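Local coordinates for protocatechuate decarboxylase (Klebsiella pneumoniae, PDB 5O3M), which catalyses the decarboxylation of 3,4-dihydroxybenzoic acid and, as a member of the UbiD family, depends on a prenylated flavin cofactor that this apo crystal lacks, at residues E44-V49 with M79-K84; F169-A174 with I336-V341; A357-A362 with L409-E414; I418-E423 with K478-C483. All coordinates share one frame; numbering follows the deposited sequence.

In the fold
The four contacts follow one another along the chain, each closing before the next opens. Contacts 1 and 2, centres about 17 Å apart, share the small mixed sheet bounded in this chain by strands 42-45 and 337-339; Met79 packs on Ile336 between them. Contact 2 also brings in strand 168-177 of the seven-stranded antiparallel sheet. Helix 344-366 then leads to contact 3, its centre about 27 Å from that of contact 2. Contacts 3 and 4, centres about 15 Å apart in the C-terminal domain, meet through Leu409 on Ile418 and Lys478 on Ser413. Contacts 1 and 4, centres about 44 Å apart, both touch the second subunit, so distant parts of the chain share in assembly.

Contact 1 (E44-V49 with M79-K84); sequences ETDHPV and MFNNIK
Thr45 and Phe80 pair at the end of a beta-alpha-beta unit, where parallel strands 42-45 and 77-80 run out and helix 54-62 covers Val49 and Phe80. Thr45 N donates to Met79 O (3.0 Å), and Asn81 N to Thr45 O. Beyond this point the chains separate and rejoin one residue out of step, through Val49 N to Asn82 O and Lys84 N to Val49 O.

Asn81 bridges two acidic side chains. Its CB sits 3.2 Å from Asp46 OD1; CG then turns beside its own backbone N (chi1 -73°), which carries the amide between the carboxylates. OD1 accepts from a water that also donates to Glu44 OE2, an oxygen further bonded to Tyr42. ND2 spends both hydrogens, on Glu44 OE1 (2.8 Å) and Asp46 OD1 (2.9 Å). Both acceptors lie near the amide plane, but Glu44 OE1 is met from above its carboxylate plane, with the donor 55° out of it, whereas Asp46 OD1 is met on its syn side, nearer to its carboxylate plane. These bonds fix the rotation of the amide.

Asn82 ND2 reaches Asp46 O (3.1 Å) and lies against Pro48 CG. Thr45 OG1 accepts from His47 N in an ST turn and bonds Phe506 O of the second subunit. In the buried part of the contact, Val49 CG1 lies 3.8 Å from Phe80 CD2 and 3.7 Å from Ile83 CD1.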
# COMPACT_ATOMS: atom_id res chain seq x y z
N GLU A 44 44.85 -25.06 20.71
CA GLU A 44 46.15 -24.40 20.58
C GLU A 44 46.85 -24.80 19.29
O GLU A 44 46.62 -25.89 18.75
CB GLU A 44 47.08 -24.73 21.76
CG GLU A 44 46.62 -24.18 23.10
CD GLU A 44 47.77 -24.08 24.08
OE1 GLU A 44 48.88 -24.48 23.69
OE2 GLU A 44 47.57 -23.58 25.21
N THR A 45 47.71 -23.91 18.79
CA THR A 45 48.58 -24.23 17.67
C THR A 45 49.96 -23.64 17.90
O THR A 45 50.09 -22.50 18.35
CB THR A 45 48.03 -23.74 16.33
OG1 THR A 45 48.99 -24.03 15.31
CG2 THR A 45 47.72 -22.23 16.36
N ASP A 46 50.99 -24.44 17.60
CA ASP A 46 52.38 -23.99 17.61
C ASP A 46 52.88 -23.69 16.21
O ASP A 46 54.06 -23.36 16.04
CB ASP A 46 53.29 -25.04 18.27
CG ASP A 46 53.01 -25.21 19.76
OD1 ASP A 46 52.68 -24.22 20.42
OD2 ASP A 46 53.12 -26.34 20.27
N HIS A 47 52.01 -23.79 15.20
CA HIS A 47 52.38 -23.43 13.83
C HIS A 47 52.54 -21.92 13.72
O HIS A 47 51.70 -21.17 14.23
CB HIS A 47 51.31 -23.93 12.86
CG HIS A 47 51.75 -23.99 11.43
ND1 HIS A 47 51.52 -22.96 10.54
CD2 HIS A 47 52.36 -24.97 10.72
CE1 HIS A 47 51.98 -23.30 9.35
NE2 HIS A 47 52.50 -24.51 9.43
N PRO A 48 53.60 -21.44 13.06
CA PRO A 48 53.85 -20.00 13.03
C PRO A 48 52.76 -19.24 12.29
O PRO A 48 52.29 -19.66 11.23
CB PRO A 48 55.20 -19.89 12.31
CG PRO A 48 55.85 -21.24 12.52
CD PRO A 48 54.69 -22.21 12.45
N VAL A 49 52.34 -18.12 12.87
CA VAL A 49 51.29 -17.29 12.31
C VAL A 49 51.74 -15.84 12.29
O VAL A 49 52.34 -15.34 13.24
CB VAL A 49 49.98 -17.42 13.11
CG1 VAL A 49 50.08 -16.63 14.40
CG2 VAL A 49 48.80 -16.94 12.25
N MET A 79 44.20 -20.53 20.73
CA MET A 79 45.43 -19.91 21.19
C MET A 79 46.51 -20.11 20.13
O MET A 79 46.81 -21.25 19.75
CB MET A 79 45.88 -20.48 22.53
CG MET A 79 47.14 -19.84 23.14
SD MET A 79 46.85 -18.20 23.86
CE MET A 79 46.00 -18.62 25.39
N PHE A 80 47.09 -19.00 19.65
CA PHE A 80 48.23 -19.02 18.73
C PHE A 80 49.51 -18.81 19.55
O PHE A 80 49.76 -17.70 20.04
CB PHE A 80 48.07 -17.96 17.64
CG PHE A 80 46.96 -18.24 16.68
CD1 PHE A 80 45.64 -17.88 16.99
CD2 PHE A 80 47.20 -18.88 15.48
CE1 PHE A 80 44.59 -18.13 16.09
CE2 PHE A 80 46.14 -19.15 14.57
CZ PHE A 80 44.85 -18.77 14.89
N ASN A 81 50.31 -19.87 19.69
CA ASN A 81 51.50 -19.81 20.53
C ASN A 81 52.73 -19.27 19.81
O ASN A 81 53.66 -18.80 20.47
CB ASN A 81 51.85 -21.20 21.07
CG ASN A 81 50.91 -21.67 22.15
OD1 ASN A 81 50.39 -20.86 22.93
ND2 ASN A 81 50.70 -22.98 22.22
N ASN A 82 52.77 -19.36 18.49
CA ASN A 82 53.98 -19.06 17.72
C ASN A 82 53.64 -17.89 16.80
O ASN A 82 52.98 -18.07 15.78
CB ASN A 82 54.43 -20.30 16.95
CG ASN A 82 55.76 -20.11 16.24
OD1 ASN A 82 56.31 -19.01 16.16
ND2 ASN A 82 56.28 -21.21 15.70
N ILE A 83 54.09 -16.70 17.18
CA ILE A 83 53.71 -15.45 16.54
C ILE A 83 54.94 -14.90 15.83
O ILE A 83 55.90 -14.48 16.48
CB ILE A 83 53.18 -14.43 17.57
CG1 ILE A 83 52.16 -15.07 18.51
CG2 ILE A 83 52.63 -13.19 16.85
CD1 ILE A 83 50.83 -15.50 17.85
N LYS A 84 54.89 -14.86 14.50
CA LYS A 84 56.03 -14.35 13.74
C LYS A 84 56.36 -12.92 14.17
O LYS A 84 55.49 -12.05 14.22
CB LYS A 84 55.75 -14.40 12.24
CG LYS A 84 55.46 -15.78 11.69
CD LYS A 84 55.60 -15.78 10.18
CE LYS A 84 54.99 -17.02 9.56
NZ LYS A 84 55.34 -17.11 8.13
O HOH W 1 49.49 -21.54 25.24
O HOH W 2 50.94 -19.65 16.52

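Contact 2 (F169-A174 with I336-V341); sequences FCLGLA and ILQTLV. With 9JE (pentane-1,5-diol), chain G.
Cys170 and Thr339 meet where strands 168-177 and 337-339, both within the Rift-related family region, pass almost at a right angle (104° between the short segments), so side chains rather than paired backbones make the join. Thr339 carries OG1 opposite its backbone N (chi1 -176°), and this hydroxyl accepts from Cys170 N at 3.2 Å while lying equally close to Cys170 CB. A water adds a second tie, accepting from Leu171 N and donating to Gln338 O (2.8 Å).

Leu340 adopts a rarer rotamer: chi1 of 49° wedges CG between its backbone N and carbonyl carbon. Its branches then part, CD1 pressing on Cys170 CB at a tight 3.5 Å and CD2 meeting Leu171 CD2 at 4.0 Å. Leu171 crosses Leu340 at about a right angle and sends CD1 over Thr339 O. At the other end, Leu337 CD1 abuts Phe169 CE1 (3.6 Å), and both side chains rest on Met230.

Pentane-1,5-diol donates from O07 to Cys170 O (2.8 Å), with C06 against Leu340 CD2. The chemistry implies a buried, chiefly apolar junction in which one hydroxyl and one water serve backbone polar atoms, while Cys170 O faces a pocket able to take an alcohol.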
# COMPACT_ATOMS: atom_id res chain seq x y z
N PHE A 169 43.98 -3.59 18.86
CA PHE A 169 43.48 -4.33 20.01
C PHE A 169 41.97 -4.15 20.05
O PHE A 169 41.48 -3.01 20.07
CB PHE A 169 44.10 -3.84 21.32
CG PHE A 169 45.62 -3.80 21.31
CD1 PHE A 169 46.37 -4.97 21.37
CD2 PHE A 169 46.29 -2.59 21.25
CE1 PHE A 169 47.76 -4.93 21.37
CE2 PHE A 169 47.67 -2.54 21.24
CZ PHE A 169 48.41 -3.72 21.31
N CYS A 170 41.23 -5.26 20.04
CA CYS A 170 39.78 -5.22 19.90
C CYS A 170 39.03 -5.53 21.18
O CYS A 170 37.80 -5.45 21.19
CB CYS A 170 39.31 -6.18 18.80
SG CYS A 170 39.82 -5.69 17.12
N LEU A 171 39.71 -5.88 22.27
CA LEU A 171 39.01 -6.21 23.51
C LEU A 171 39.59 -5.43 24.67
O LEU A 171 39.89 -5.97 25.74
CB LEU A 171 39.05 -7.72 23.76
CG LEU A 171 38.01 -8.54 23.00
CD1 LEU A 171 38.16 -10.00 23.33
CD2 LEU A 171 36.58 -8.06 23.33
N GLY A 172 39.75 -4.12 24.48
CA GLY A 172 40.31 -3.25 25.50
C GLY A 172 39.28 -2.70 26.46
O GLY A 172 38.38 -1.94 26.07
N LEU A 173 39.40 -3.06 27.74
CA LEU A 173 38.48 -2.58 28.77
C LEU A 173 39.09 -1.35 29.44
O LEU A 173 40.08 -1.46 30.18
CB LEU A 173 38.17 -3.68 29.78
CG LEU A 173 37.11 -3.32 30.81
CD1 LEU A 173 35.68 -3.71 30.32
CD2 LEU A 173 37.43 -3.99 32.14
N ALA A 174 38.51 -0.19 29.18
CA ALA A 174 39.00 1.06 29.71
C ALA A 174 38.41 1.31 31.09
O ALA A 174 37.20 1.17 31.29
CB ALA A 174 38.66 2.22 28.77
N ILE A 336 49.13 -13.52 27.89
CA ILE A 336 48.28 -13.76 26.73
C ILE A 336 47.77 -12.42 26.23
O ILE A 336 47.34 -11.58 27.03
CB ILE A 336 47.10 -14.69 27.09
CG1 ILE A 336 47.60 -16.03 27.59
CG2 ILE A 336 46.16 -14.84 25.89
CD1 ILE A 336 46.59 -16.77 28.42
N LEU A 337 47.81 -12.22 24.92
CA LEU A 337 47.11 -11.11 24.28
C LEU A 337 45.79 -11.63 23.73
O LEU A 337 45.78 -12.46 22.81
CB LEU A 337 47.94 -10.46 23.18
CG LEU A 337 47.04 -9.37 22.61
CD1 LEU A 337 47.36 -8.02 23.21
CD2 LEU A 337 47.09 -9.35 21.11
N GLN A 338 44.67 -11.16 24.29
CA GLN A 338 43.34 -11.61 23.88
C GLN A 338 42.66 -10.53 23.06
O GLN A 338 42.68 -9.35 23.43
CB GLN A 338 42.49 -11.97 25.10
CG GLN A 338 41.05 -12.28 24.77
CD GLN A 338 40.21 -12.54 26.02
OE1 GLN A 338 40.59 -12.16 27.13
NE2 GLN A 338 39.06 -13.17 25.84
N THR A 339 42.10 -10.92 21.92
CA THR A 339 41.36 -10.02 21.05
C THR A 339 40.28 -10.86 20.36
O THR A 339 39.94 -11.94 20.83
CB THR A 339 42.32 -9.30 20.08
OG1 THR A 339 41.59 -8.34 19.30
CG2 THR A 339 43.00 -10.29 19.16
N LEU A 340 39.75 -10.36 19.24
CA LEU A 340 38.71 -11.10 18.54
C LEU A 340 38.91 -11.00 17.03
O LEU A 340 39.65 -10.15 16.54
CB LEU A 340 37.31 -10.59 18.95
CG LEU A 340 37.04 -9.08 18.92
CD1 LEU A 340 37.11 -8.52 17.49
CD2 LEU A 340 35.69 -8.78 19.54
N VAL A 341 38.24 -11.90 16.31
CA VAL A 341 38.27 -11.94 14.85
C VAL A 341 36.83 -11.92 14.35
O VAL A 341 36.00 -12.69 14.84
CB VAL A 341 38.99 -13.20 14.33
CG1 VAL A 341 38.86 -13.30 12.80
CG2 VAL A 341 40.46 -13.21 14.77
C02 9JE G . 30.59 -4.01 22.38
C03 9JE G . 31.48 -5.24 22.35
C04 9JE G . 32.17 -5.45 21.00
C05 9JE G . 33.67 -5.13 21.03
C06 9JE G . 34.33 -5.16 19.64
O01 9JE G . 29.28 -4.43 22.64
O07 9JE G . 35.63 -4.62 19.69
O HOH W 3 42.46 -6.72 22.65

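Contact 3 (A357-A362 with L409-E414); sequences ASIWNA and LATYSE
Ala362 CB and Thr411 CG2 form the closest approach here, methyl against methyl at 3.3 Å, a closeness that may partly reflect coordinate error. They join helix 344-366 to the last turn of helix 400-411. One turn earlier on the first helix, Ser358 points at the same threonine, its OG 3.9 Å from Thr411 OG1, a distance of packing. Ile359 CG1 approaches that hydroxyl at 4.2 Å, and Tyr412 brings CD1 to 4.1 Å from Ser358 OG. No hydrogen bond crosses between the two segments.

The hydroxyls are instead turned back on their own helices. Thr411 holds OG1 between its backbone N and carbonyl carbon (chi1 77°), from where it makes a weak bond to Leu407 O; this leaves CG2 beside the backbone N and directed at Ala362. Ser358 OG makes a full hydrogen bond to Thr355 O.

Farther out, Tyr412 is the first residue to leave helical geometry, and its ring is held at the far end by Lys383 NZ on OH. Lys383, outside both segments, also pairs with Glu414 OE1 in a salt bridge. Ile359 also packs on Val374 of strand 371-376, while Leu409 O bonds Gln403 of the third subunit. Two helices touching lightly, mainly through alanine, serine and threonine, beside a mixed sheet belong to the layered alpha/beta architecture of the UbiD C-terminal domain.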
# COMPACT_ATOMS: atom_id res chain seq x y z
N ALA A 357 18.53 -8.88 27.10
CA ALA A 357 18.14 -8.58 28.47
C ALA A 357 17.24 -7.36 28.53
O ALA A 357 16.25 -7.35 29.28
CB ALA A 357 19.38 -8.38 29.35
N SER A 358 17.53 -6.33 27.74
CA SER A 358 16.69 -5.13 27.76
C SER A 358 15.31 -5.39 27.16
O SER A 358 14.31 -4.82 27.61
CB SER A 358 17.39 -3.97 27.04
OG SER A 358 17.24 -4.07 25.64
N ILE A 359 15.22 -6.25 26.15
CA ILE A 359 13.92 -6.64 25.62
C ILE A 359 13.14 -7.47 26.65
O ILE A 359 11.95 -7.24 26.88
CB ILE A 359 14.09 -7.39 24.28
CG1 ILE A 359 14.69 -6.44 23.24
CG2 ILE A 359 12.74 -7.94 23.78
CD1 ILE A 359 15.14 -7.11 21.95
N TRP A 360 13.81 -8.44 27.29
CA TRP A 360 13.19 -9.21 28.37
C TRP A 360 12.57 -8.30 29.41
O TRP A 360 11.42 -8.49 29.83
CB TRP A 360 14.22 -10.11 29.04
CG TRP A 360 14.17 -11.55 28.68
CD1 TRP A 360 15.16 -12.28 28.07
CD2 TRP A 360 13.09 -12.45 28.93
NE1 TRP A 360 14.75 -13.59 27.91
CE2 TRP A 360 13.48 -13.71 28.43
CE3 TRP A 360 11.83 -12.31 29.52
CZ2 TRP A 360 12.65 -14.82 28.50
CZ3 TRP A 360 11.02 -13.40 29.59
CH2 TRP A 360 11.42 -14.64 29.08
N ASN A 361 13.35 -7.33 29.90
CA ASN A 361 12.89 -6.48 30.99
C ASN A 361 11.71 -5.63 30.54
O ASN A 361 10.74 -5.47 31.28
CB ASN A 361 14.03 -5.59 31.48
CG ASN A 361 15.13 -6.37 32.21
OD1 ASN A 361 14.88 -7.39 32.86
ND2 ASN A 361 16.37 -5.88 32.10
N ALA A 362 11.77 -5.10 29.33
CA ALA A 362 10.68 -4.24 28.87
C ALA A 362 9.41 -5.03 28.64
O ALA A 362 8.32 -4.59 29.05
CB ALA A 362 11.10 -3.49 27.62
N LEU A 409 11.29 -2.63 19.60
CA LEU A 409 11.84 -1.55 18.78
C LEU A 409 12.03 -0.29 19.60
O LEU A 409 12.95 0.48 19.35
CB LEU A 409 10.94 -1.26 17.58
CG LEU A 409 10.78 -2.37 16.54
CD1 LEU A 409 9.63 -2.04 15.60
CD2 LEU A 409 12.08 -2.56 15.75
N ALA A 410 11.18 -0.07 20.60
CA ALA A 410 11.29 1.16 21.39
C ALA A 410 12.46 1.10 22.37
O ALA A 410 13.14 2.12 22.57
CB ALA A 410 9.98 1.44 22.14
N THR A 411 12.70 -0.05 23.01
CA THR A 411 13.76 -0.11 24.01
C THR A 411 15.14 -0.30 23.40
O THR A 411 16.14 -0.02 24.06
CB THR A 411 13.49 -1.20 25.06
OG1 THR A 411 13.80 -2.49 24.53
CG2 THR A 411 12.04 -1.18 25.49
N TYR A 412 15.25 -0.76 22.15
CA TYR A 412 16.56 -0.92 21.50
C TYR A 412 16.48 -0.30 20.10
O TYR A 412 16.18 -0.99 19.12
CB TYR A 412 16.98 -2.41 21.47
CG TYR A 412 18.49 -2.63 21.33
CD1 TYR A 412 19.33 -2.62 22.45
CD2 TYR A 412 19.07 -2.85 20.08
CE1 TYR A 412 20.72 -2.82 22.33
CE2 TYR A 412 20.45 -3.05 19.95
CZ TYR A 412 21.27 -3.05 21.07
OH TYR A 412 22.64 -3.25 20.93
N SER A 413 16.80 1.01 20.00
CA SER A 413 16.59 1.77 18.76
C SER A 413 17.46 1.30 17.61
O SER A 413 17.15 1.57 16.45
CB SER A 413 16.83 3.27 19.00
OG SER A 413 18.20 3.57 19.17
N GLU A 414 18.53 0.57 17.90
CA GLU A 414 19.39 0.07 16.84
C GLU A 414 18.87 -1.23 16.23
O GLU A 414 19.49 -1.75 15.29
CB GLU A 414 20.81 -0.09 17.39
CG GLU A 414 21.48 1.27 17.60
CD GLU A 414 22.85 1.20 18.28
OE1 GLU A 414 23.23 0.10 18.73
OE2 GLU A 414 23.54 2.23 18.35

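Contact 4 (I418-E423 with K478-C483); sequences IILVDE and KTIFDC. With 9JE (pentane-1,5-diol), chain H.
Neighbouring parallel strands of the five-stranded mixed sheet in the C-terminal domain are zipped together by Ile418-Leu420 and Thr479-Cys483, their axes 4.8 Å apart and 12° from parallel. Ile418 uses both backbone polar atoms, its N donating to Thr479 O (3.0 Å) and its O accepting an almost straight bond from Phe481 N (2.8 Å, 177°). Leu420 repeats the pattern with Phe481 O and Cys483 N, although the last bond is more bent.

On the face of Ile418, Leu420 and Ile480, Leu420 CD1 meets Ile480 CG2 at 3.7 Å, and helix 400-411 covers both isoleucines. Asp482 extends its carboxylate opposite its backbone N (chi1 -180°), bringing OD1 beside Leu420 CB; the oxygens are bonded by Thr484 and Gln401. On the reverse face, Phe481 CD1 comes 4.2 Å from Ile419 CG1, while Thr479 CG2 lies over one face of the ring, toward its rim. Helix 430-439 packs there, and Phe481 meets its counterpart in the second subunit.

Where the strands end, a water accepts from Asp422 N and donates to Asp422 OD2 and Cys483 O (2.6 Å). Asp422 OD2 also accepts from Val485 N. Asp422 CB lies 3.8 Å from C02 of pentane-1,5-diol, which Glu423 borders too. The pair forms part of the mixed sheet, helix-flanked on both faces, of the UbiD C-terminal domain, with the diol bound near the carboxyl end of strand 417-422.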
# COMPACT_ATOMS: atom_id res chain seq x y z
N ILE A 418 11.96 -7.27 13.38
CA ILE A 418 11.48 -8.16 14.44
C ILE A 418 10.79 -9.35 13.79
O ILE A 418 10.02 -9.18 12.83
CB ILE A 418 10.50 -7.43 15.37
CG1 ILE A 418 11.15 -6.19 15.98
CG2 ILE A 418 9.93 -8.39 16.40
CD1 ILE A 418 12.25 -6.50 17.00
N ILE A 419 11.05 -10.54 14.30
CA ILE A 419 10.32 -11.74 13.87
C ILE A 419 9.64 -12.32 15.10
O ILE A 419 10.29 -12.56 16.13
CB ILE A 419 11.24 -12.77 13.20
CG1 ILE A 419 11.96 -12.13 12.00
CG2 ILE A 419 10.43 -13.96 12.77
CD1 ILE A 419 12.99 -13.06 11.35
N LEU A 420 8.33 -12.50 15.00
CA LEU A 420 7.50 -12.98 16.09
C LEU A 420 7.13 -14.43 15.83
O LEU A 420 6.65 -14.75 14.74
CB LEU A 420 6.23 -12.14 16.23
CG LEU A 420 6.47 -10.65 16.40
CD1 LEU A 420 5.17 -9.91 16.17
CD2 LEU A 420 7.00 -10.39 17.80
N VAL A 421 7.37 -15.30 16.82
CA VAL A 421 7.03 -16.71 16.70
C VAL A 421 6.42 -17.23 18.00
O VAL A 421 6.58 -16.63 19.07
CB VAL A 421 8.25 -17.58 16.30
CG1 VAL A 421 8.84 -17.10 14.98
CG2 VAL A 421 9.31 -17.59 17.43
N ASP A 422 5.75 -18.37 17.90
CA ASP A 422 5.10 -19.01 19.03
C ASP A 422 6.07 -19.91 19.79
O ASP A 422 7.21 -20.11 19.38
CB ASP A 422 3.88 -19.80 18.54
CG ASP A 422 2.81 -18.90 18.00
OD1 ASP A 422 2.29 -18.13 18.82
OD2 ASP A 422 2.55 -18.94 16.78
N GLU A 423 5.59 -20.48 20.90
CA GLU A 423 6.46 -21.21 21.81
C GLU A 423 6.90 -22.56 21.27
O GLU A 423 7.74 -23.19 21.90
CB GLU A 423 5.80 -21.40 23.18
CG GLU A 423 4.65 -22.40 23.18
CD GLU A 423 3.29 -21.77 22.89
OE1 GLU A 423 3.22 -20.66 22.31
OE2 GLU A 423 2.27 -22.39 23.25
N LYS A 478 11.79 -0.19 9.27
CA LYS A 478 11.86 -1.32 10.19
C LYS A 478 10.61 -2.17 10.01
O LYS A 478 9.50 -1.64 9.95
CB LYS A 478 12.02 -0.83 11.63
CG LYS A 478 13.20 0.14 11.77
CD LYS A 478 13.63 0.33 13.21
CE LYS A 478 14.84 1.22 13.28
NZ LYS A 478 15.17 1.51 14.71
N THR A 479 10.80 -3.48 9.88
CA THR A 479 9.72 -4.40 9.51
C THR A 479 9.45 -5.41 10.62
O THR A 479 10.39 -5.99 11.18
CB THR A 479 10.07 -5.14 8.22
OG1 THR A 479 10.35 -4.18 7.21
CG2 THR A 479 8.92 -6.04 7.77
N ILE A 480 8.18 -5.60 10.95
CA ILE A 480 7.73 -6.62 11.90
C ILE A 480 7.13 -7.77 11.09
O ILE A 480 6.15 -7.57 10.36
CB ILE A 480 6.71 -6.06 12.90
CG1 ILE A 480 7.27 -4.86 13.66
CG2 ILE A 480 6.23 -7.15 13.89
CD1 ILE A 480 6.19 -3.99 14.34
N PHE A 481 7.73 -8.96 11.19
CA PHE A 481 7.22 -10.16 10.52
C PHE A 481 6.50 -10.97 11.59
O PHE A 481 7.13 -11.62 12.43
CB PHE A 481 8.33 -11.00 9.89
CG PHE A 481 9.14 -10.30 8.84
CD1 PHE A 481 10.27 -9.59 9.18
CD2 PHE A 481 8.82 -10.42 7.50
CE1 PHE A 481 11.06 -8.96 8.20
CE2 PHE A 481 9.57 -9.79 6.54
CZ PHE A 481 10.72 -9.07 6.89
N ASP A 482 5.17 -10.93 11.55
CA ASP A 482 4.36 -11.66 12.52
C ASP A 482 4.15 -13.08 12.00
O ASP A 482 3.31 -13.31 11.12
CB ASP A 482 3.03 -10.98 12.78
CG ASP A 482 2.18 -11.75 13.80
OD1 ASP A 482 2.69 -12.75 14.39
OD2 ASP A 482 1.02 -11.35 14.02
N CYS A 483 4.87 -14.04 12.59
CA CYS A 483 4.72 -15.46 12.27
C CYS A 483 4.11 -16.24 13.44
O CYS A 483 4.34 -17.44 13.58
CB CYS A 483 6.08 -16.03 11.85
SG CYS A 483 6.94 -14.98 10.56
C02 9JE H . 1.29 -22.47 17.90
C03 9JE H . 1.62 -22.90 19.31
C04 9JE H . 1.18 -24.31 19.68
C05 9JE H . 1.97 -24.66 20.97
C06 9JE H . 1.52 -26.02 21.50
O01 9JE H . -0.06 -22.07 17.96
O07 9JE H . 1.02 -26.70 20.33
O HOH W 4 4.76 -19.35 15.32